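Local coordinates for protein CTP:phosphocholine Cytidylyltransferase (Streptococcus pneumoniae, PDB 1JYK) that catalyses the transfer of a cytidylyl group from CTP to phosphocholine, probably yielding CDP-choline and pyrophosphate, at residues T46-E60 with Y80-Y92. Sequence-based numbering, arbitrary orientation.
Sequences TPKALVQVNQKPLIE and YLKEQFDYLKEKY
E60, in the first turn of helix 58-68, reaches across to helix 87-92 and sits as a knob among Y87, L88, K91 and Y92. Its CB lies 3.5 Å from Y92 OH, and CG passes the edge of the Y92 ring, near its plane, and approaches L88 CD2. Extended beyond CG (chi2 -172°), the chain carries its carboxylate out to three donors. E60 OE2 accepts a 2.7 Å hydrogen bond from Y87 OH on its anti side, tilted 26° from the carboxylate plane, while K91 NZ comes down on the opposite face, 46° out of the plane, in a 3.1 Å salt bridge. E60 OE1 takes K56 NZ at 2.7 Å, so the E60 carboxylate joins K56 and K91 in one salt-bridge network. E64, one turn further along the helix, binds both K56 NZ and Y92 OH.

Beyond this polar end the packing is mostly apolar. L50 CD1 stands over the centre of the F85 ring, 4.0 Å from its centroid, in a CH-pi contact; A49 CB and I59 CD1 meet the ring's edge, and P47 CG approaches F85 CE2 obliquely at 3.5 Å. A water bridges T46 OG1 and Q84 OE1, while Q84 NE2 is hydrogen-bonded to N45 O. F85 and I59 also touch strand 27-32, placing the contact beside the parallel part of the central sheet, an alpha/beta arrangement consistent with the Rossmann-like nucleotidyltransferase fold.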
loop_
_atom_site.group_PDB
_atom_site.type_symbol
_atom_site.label_atom_id
_atom_site.label_comp_id
_atom_site.label_asym_id
_atom_site.label_seq_id
_atom_site.Cartn_x
_atom_site.Cartn_y
_atom_site.Cartn_z
ATOM N N THR A 46 3.485 14.361 -13.351
ATOM C CA THR A 46 2.309 13.607 -12.948
ATOM C C THR A 46 2.627 12.746 -11.745
ATOM O O THR A 46 3.638 12.046 -11.733
ATOM C CB THR A 46 1.835 12.671 -14.065
ATOM O OG1 THR A 46 1.608 13.426 -15.254
ATOM C CG2 THR A 46 0.553 11.959 -13.656
ATOM N N PRO A 47 1.784 12.807 -10.701
ATOM C CA PRO A 47 2.066 11.970 -9.531
ATOM C C PRO A 47 1.893 10.513 -9.986
ATOM O O PRO A 47 1.046 10.224 -10.836
ATOM C CB PRO A 47 1.019 12.411 -8.509
ATOM C CG PRO A 47 -0.070 13.046 -9.322
ATOM C CD PRO A 47 0.576 13.632 -10.529
ATOM N N LYS A 48 2.683 9.598 -9.439
ATOM C CA LYS A 48 2.585 8.218 -9.885
ATOM C C LYS A 48 1.201 7.582 -9.759
ATOM O O LYS A 48 0.842 6.734 -10.575
ATOM C CB LYS A 48 3.648 7.352 -9.197
ATOM C CG LYS A 48 3.434 7.107 -7.738
ATOM C CD LYS A 48 4.680 6.490 -7.130
ATOM C CE LYS A 48 4.479 6.217 -5.652
ATOM N NZ LYS A 48 5.452 5.215 -5.151
ATOM N N ALA A 49 0.416 7.994 -8.765
ATOM C CA ALA A 49 -0.926 7.432 -8.587
ATOM C C ALA A 49 -1.849 7.837 -9.732
ATOM O O ALA A 49 -2.872 7.189 -9.978
ATOM C CB ALA A 49 -1.528 7.888 -7.254
ATOM N N LEU A 50 -1.483 8.905 -10.432
ATOM C CA LEU A 50 -2.305 9.399 -11.532
ATOM C C LEU A 50 -1.744 9.105 -12.930
ATOM O O LEU A 50 -2.268 9.592 -13.935
ATOM C CB LEU A 50 -2.563 10.899 -11.350
ATOM C CG LEU A 50 -3.335 11.257 -10.067
ATOM C CD1 LEU A 50 -3.587 12.756 -10.042
ATOM C CD2 LEU A 50 -4.660 10.500 -9.992
ATOM N N VAL A 51 -0.677 8.313 -12.992
ATOM C CA VAL A 51 -0.108 7.931 -14.277
ATOM C C VAL A 51 -1.210 7.081 -14.925
ATOM O O VAL A 51 -1.832 6.246 -14.262
ATOM C CB VAL A 51 1.193 7.102 -14.086
ATOM C CG1 VAL A 51 1.498 6.287 -15.334
ATOM C CG2 VAL A 51 2.353 8.037 -13.790
ATOM N N GLN A 52 -1.467 7.298 -16.206
ATOM C CA GLN A 52 -2.529 6.557 -16.876
ATOM C C GLN A 52 -2.103 5.293 -17.618
ATOM O O GLN A 52 -1.136 5.296 -18.377
ATOM C CB GLN A 52 -3.266 7.482 -17.845
ATOM C CG GLN A 52 -3.646 8.814 -17.231
ATOM C CD GLN A 52 -4.503 9.659 -18.143
ATOM O OE1 GLN A 52 -5.082 9.166 -19.111
ATOM N NE2 GLN A 52 -4.596 10.943 -17.835
ATOM N N VAL A 53 -2.823 4.206 -17.370
ATOM C CA VAL A 53 -2.569 2.947 -18.052
ATOM C C VAL A 53 -3.890 2.658 -18.740
ATOM O O VAL A 53 -4.959 2.756 -18.129
ATOM C CB VAL A 53 -2.171 1.796 -17.075
ATOM C CG1 VAL A 53 -0.959 2.217 -16.265
ATOM C CG2 VAL A 53 -3.324 1.430 -16.162
ATOM N N ASN A 54 -3.818 2.334 -20.024
ATOM C CA ASN A 54 -5.021 2.087 -20.801
ATOM C C ASN A 54 -5.921 3.312 -20.664
ATOM O O ASN A 54 -7.136 3.192 -20.480
ATOM C CB ASN A 54 -5.753 0.840 -20.306
ATOM C CG ASN A 54 -6.622 0.210 -21.380
ATOM O OD1 ASN A 54 -6.446 0.471 -22.568
ATOM N ND2 ASN A 54 -7.566 -0.623 -20.962
ATOM N N GLN A 55 -5.295 4.486 -20.718
ATOM C CA GLN A 55 -5.984 5.773 -20.651
ATOM C C GLN A 55 -6.788 6.064 -19.391
ATOM O O GLN A 55 -7.766 6.809 -19.443
ATOM C CB GLN A 55 -6.905 5.929 -21.868
ATOM C CG GLN A 55 -6.198 5.822 -23.219
ATOM C CD GLN A 55 -5.027 6.797 -23.365
ATOM O OE1 GLN A 55 -4.034 6.495 -24.037
ATOM N NE2 GLN A 55 -5.140 7.973 -22.738
ATOM N N LYS A 56 -6.377 5.497 -18.263
ATOM C CA LYS A 56 -7.084 5.718 -17.004
ATOM C C LYS A 56 -6.089 5.773 -15.844
ATOM O O LYS A 56 -5.252 4.888 -15.709
ATOM C CB LYS A 56 -8.092 4.585 -16.782
ATOM C CG LYS A 56 -8.918 4.691 -15.513
ATOM C CD LYS A 56 -10.062 3.683 -15.536
ATOM C CE LYS A 56 -10.871 3.727 -14.255
ATOM N NZ LYS A 56 -11.684 4.964 -14.188
ATOM N N PRO A 57 -6.155 6.827 -15.005
ATOM C CA PRO A 57 -5.225 6.934 -13.869
ATOM C C PRO A 57 -5.223 5.664 -13.027
ATOM O O PRO A 57 -6.279 5.119 -12.708
ATOM C CB PRO A 57 -5.745 8.137 -13.084
ATOM C CG PRO A 57 -6.445 8.972 -14.115
ATOM C CD PRO A 57 -7.072 7.979 -15.070
ATOM N N LEU A 58 -4.033 5.196 -12.671
ATOM C CA LEU A 58 -3.879 3.978 -11.881
ATOM C C LEU A 58 -4.776 3.897 -10.652
ATOM O O LEU A 58 -5.419 2.878 -10.411
ATOM C CB LEU A 58 -2.426 3.828 -11.423
ATOM C CG LEU A 58 -1.419 3.245 -12.411
ATOM C CD1 LEU A 58 -0.029 3.330 -11.802
ATOM C CD2 LEU A 58 -1.771 1.811 -12.734
ATOM N N ILE A 59 -4.811 4.968 -9.865
ATOM C CA ILE A 59 -5.603 4.966 -8.644
ATOM C C ILE A 59 -7.103 4.760 -8.869
ATOM O O ILE A 59 -7.798 4.239 -7.991
ATOM C CB ILE A 59 -5.363 6.272 -7.828
ATOM C CG1 ILE A 59 -5.825 6.073 -6.383
ATOM C CG2 ILE A 59 -6.075 7.449 -8.482
ATOM C CD1 ILE A 59 -5.251 7.097 -5.419
ATOM N N GLU A 60 -7.608 5.159 -10.035
ATOM C CA GLU A 60 -9.032 4.988 -10.321
ATOM C C GLU A 60 -9.412 3.506 -10.398
ATOM O O GLU A 60 -10.493 3.114 -9.965
ATOM C CB GLU A 60 -9.405 5.707 -11.621
ATOM C CG GLU A 60 -9.464 7.219 -11.451
ATOM C CD GLU A 60 -10.029 7.950 -12.660
ATOM O OE1 GLU A 60 -10.464 7.291 -13.630
ATOM O OE2 GLU A 60 -10.034 9.196 -12.633
ATOM N N TYR A 80 3.149 15.066 -3.289
ATOM C CA TYR A 80 3.725 15.517 -4.548
ATOM C C TYR A 80 2.604 15.772 -5.567
ATOM O O TYR A 80 1.807 14.874 -5.849
ATOM C CB TYR A 80 4.676 14.438 -5.070
ATOM C CG TYR A 80 5.314 14.754 -6.396
ATOM C CD1 TYR A 80 5.139 13.907 -7.495
ATOM C CD2 TYR A 80 6.106 15.888 -6.558
ATOM C CE1 TYR A 80 5.740 14.181 -8.717
ATOM C CE2 TYR A 80 6.711 16.173 -7.775
ATOM C CZ TYR A 80 6.524 15.317 -8.851
ATOM O OH TYR A 80 7.112 15.597 -10.063
ATOM N N LEU A 81 2.548 16.991 -6.109
ATOM C CA LEU A 81 1.523 17.384 -7.091
ATOM C C LEU A 81 0.096 17.049 -6.633
ATOM O O LEU A 81 -0.765 16.669 -7.438
ATOM C CB LEU A 81 1.805 16.721 -8.451
ATOM C CG LEU A 81 3.201 16.944 -9.057
ATOM C CD1 LEU A 81 3.357 16.135 -10.336
ATOM C CD2 LEU A 81 3.403 18.423 -9.337
ATOM N N LYS A 82 -0.154 17.226 -5.337
ATOM C CA LYS A 82 -1.448 16.911 -4.745
ATOM C C LYS A 82 -2.674 17.553 -5.390
ATOM O O LYS A 82 -3.766 16.975 -5.352
ATOM C CB LYS A 82 -1.428 17.238 -3.252
ATOM C CG LYS A 82 -1.375 18.713 -2.943
ATOM C CD LYS A 82 -1.367 18.944 -1.440
ATOM C CE LYS A 82 -1.468 20.418 -1.117
ATOM N NZ LYS A 82 -0.296 21.143 -1.665
ATOM N N GLU A 83 -2.506 18.729 -5.989
ATOM C CA GLU A 83 -3.640 19.411 -6.608
ATOM C C GLU A 83 -4.280 18.615 -7.750
ATOM O O GLU A 83 -5.427 18.858 -8.121
ATOM C CB GLU A 83 -3.227 20.808 -7.096
ATOM C CG GLU A 83 -2.137 20.820 -8.162
ATOM C CD GLU A 83 -0.727 20.659 -7.593
ATOM O OE1 GLU A 83 -0.550 20.761 -6.356
ATOM O OE2 GLU A 83 0.205 20.429 -8.395
ATOM N N GLN A 84 -3.550 17.650 -8.298
ATOM C CA GLN A 84 -4.099 16.847 -9.381
ATOM C C GLN A 84 -5.099 15.817 -8.864
ATOM O O GLN A 84 -5.863 15.246 -9.642
ATOM C CB GLN A 84 -2.970 16.161 -10.158
ATOM C CG GLN A 84 -2.118 17.157 -10.956
ATOM C CD GLN A 84 -1.128 16.498 -11.898
ATOM O OE1 GLN A 84 -1.403 15.443 -12.477
ATOM N NE2 GLN A 84 0.032 17.126 -12.063
ATOM N N PHE A 85 -5.106 15.598 -7.549
ATOM C CA PHE A 85 -6.014 14.631 -6.918
ATOM C C PHE A 85 -7.379 15.213 -6.524
ATOM O O PHE A 85 -8.318 14.469 -6.248
ATOM C CB PHE A 85 -5.383 14.058 -5.644
ATOM C CG PHE A 85 -4.214 13.145 -5.890
ATOM C CD1 PHE A 85 -4.381 11.761 -5.908
ATOM C CD2 PHE A 85 -2.938 13.666 -6.082
ATOM C CE1 PHE A 85 -3.291 10.909 -6.114
ATOM C CE2 PHE A 85 -1.843 12.822 -6.287
ATOM C CZ PHE A 85 -2.024 11.442 -6.303
ATOM N N ASP A 86 -7.489 16.535 -6.486
ATOM C CA ASP A 86 -8.728 17.181 -6.064
ATOM C C ASP A 86 -10.020 16.670 -6.679
ATOM O O ASP A 86 -11.005 16.450 -5.963
ATOM C CB ASP A 86 -8.620 18.687 -6.281
ATOM C CG ASP A 86 -7.727 19.353 -5.250
ATOM O OD1 ASP A 86 -7.657 18.861 -4.103
ATOM O OD2 ASP A 86 -7.090 20.369 -5.589
ATOM N N TYR A 87 -10.027 16.478 -7.993
ATOM C CA TYR A 87 -11.226 16.001 -8.689
ATOM C C TYR A 87 -11.801 14.683 -8.149
ATOM O O TYR A 87 -12.980 14.392 -8.347
ATOM C CB TYR A 87 -10.938 15.842 -10.189
ATOM C CG TYR A 87 -10.232 14.546 -10.557
ATOM C CD1 TYR A 87 -10.911 13.522 -11.223
ATOM C CD2 TYR A 87 -8.882 14.348 -10.239
ATOM C CE1 TYR A 87 -10.267 12.330 -11.565
ATOM C CE2 TYR A 87 -8.229 13.164 -10.575
ATOM C CZ TYR A 87 -8.924 12.159 -11.238
ATOM O OH TYR A 87 -8.272 10.988 -11.575
ATOM N N LEU A 88 -10.967 13.887 -7.478
ATOM C CA LEU A 88 -11.404 12.601 -6.946
ATOM C C LEU A 88 -12.401 12.713 -5.801
ATOM O O LEU A 88 -13.158 11.784 -5.542
ATOM C CB LEU A 88 -10.191 11.772 -6.495
ATOM C CG LEU A 88 -9.196 11.342 -7.584
ATOM C CD1 LEU A 88 -7.923 10.823 -6.921
ATOM C CD2 LEU A 88 -9.813 10.266 -8.482
ATOM N N LYS A 89 -12.415 13.846 -5.112
ATOM C CA LYS A 89 -13.345 14.012 -4.008
ATOM C C LYS A 89 -14.798 13.975 -4.487
ATOM O O LYS A 89 -15.632 13.265 -3.914
ATOM C CB LYS A 89 -13.054 15.317 -3.278
ATOM C CG LYS A 89 -11.683 15.344 -2.638
ATOM C CD LYS A 89 -11.503 16.588 -1.788
ATOM C CE LYS A 89 -11.424 17.825 -2.655
ATOM N NZ LYS A 89 -11.026 19.022 -1.869
ATOM N N GLU A 90 -15.107 14.719 -5.544
ATOM C CA GLU A 90 -16.471 14.716 -6.056
ATOM C C GLU A 90 -16.718 13.523 -6.991
ATOM O O GLU A 90 -17.855 13.094 -7.193
ATOM C CB GLU A 90 -16.769 16.042 -6.768
ATOM C CG GLU A 90 -17.435 17.064 -5.842
ATOM C CD GLU A 90 -17.560 18.454 -6.451
ATOM O OE1 GLU A 90 -17.431 18.586 -7.684
ATOM O OE2 GLU A 90 -17.791 19.415 -5.690
ATOM N N LYS A 91 -15.652 12.972 -7.556
ATOM C CA LYS A 91 -15.818 11.838 -8.450
ATOM C C LYS A 91 -16.097 10.534 -7.710
ATOM O O LYS A 91 -16.882 9.708 -8.182
ATOM C CB LYS A 91 -14.580 11.661 -9.327
ATOM C CG LYS A 91 -14.728 10.556 -10.369
ATOM C CD LYS A 91 -13.619 10.631 -11.400
ATOM C CE LYS A 91 -13.663 9.444 -12.340
ATOM N NZ LYS A 91 -12.925 9.701 -13.601
ATOM N N TYR A 92 -15.469 10.353 -6.550
ATOM C CA TYR A 92 -15.635 9.117 -5.780
ATOM C C TYR A 92 -16.003 9.267 -4.309
ATOM O O TYR A 92 -16.340 8.274 -3.657
ATOM C CB TYR A 92 -14.360 8.272 -5.858
ATOM C CG TYR A 92 -13.975 7.847 -7.247
ATOM C CD1 TYR A 92 -12.842 8.373 -7.859
ATOM C CD2 TYR A 92 -14.714 6.885 -7.935
ATOM C CE1 TYR A 92 -12.447 7.947 -9.119
ATOM C CE2 TYR A 92 -14.324 6.454 -9.199
ATOM C CZ TYR A 92 -13.186 6.989 -9.780
ATOM O OH TYR A 92 -12.756 6.548 -11.004
HETATM O O HOH W 1 -0.312 15.210 -15.023
#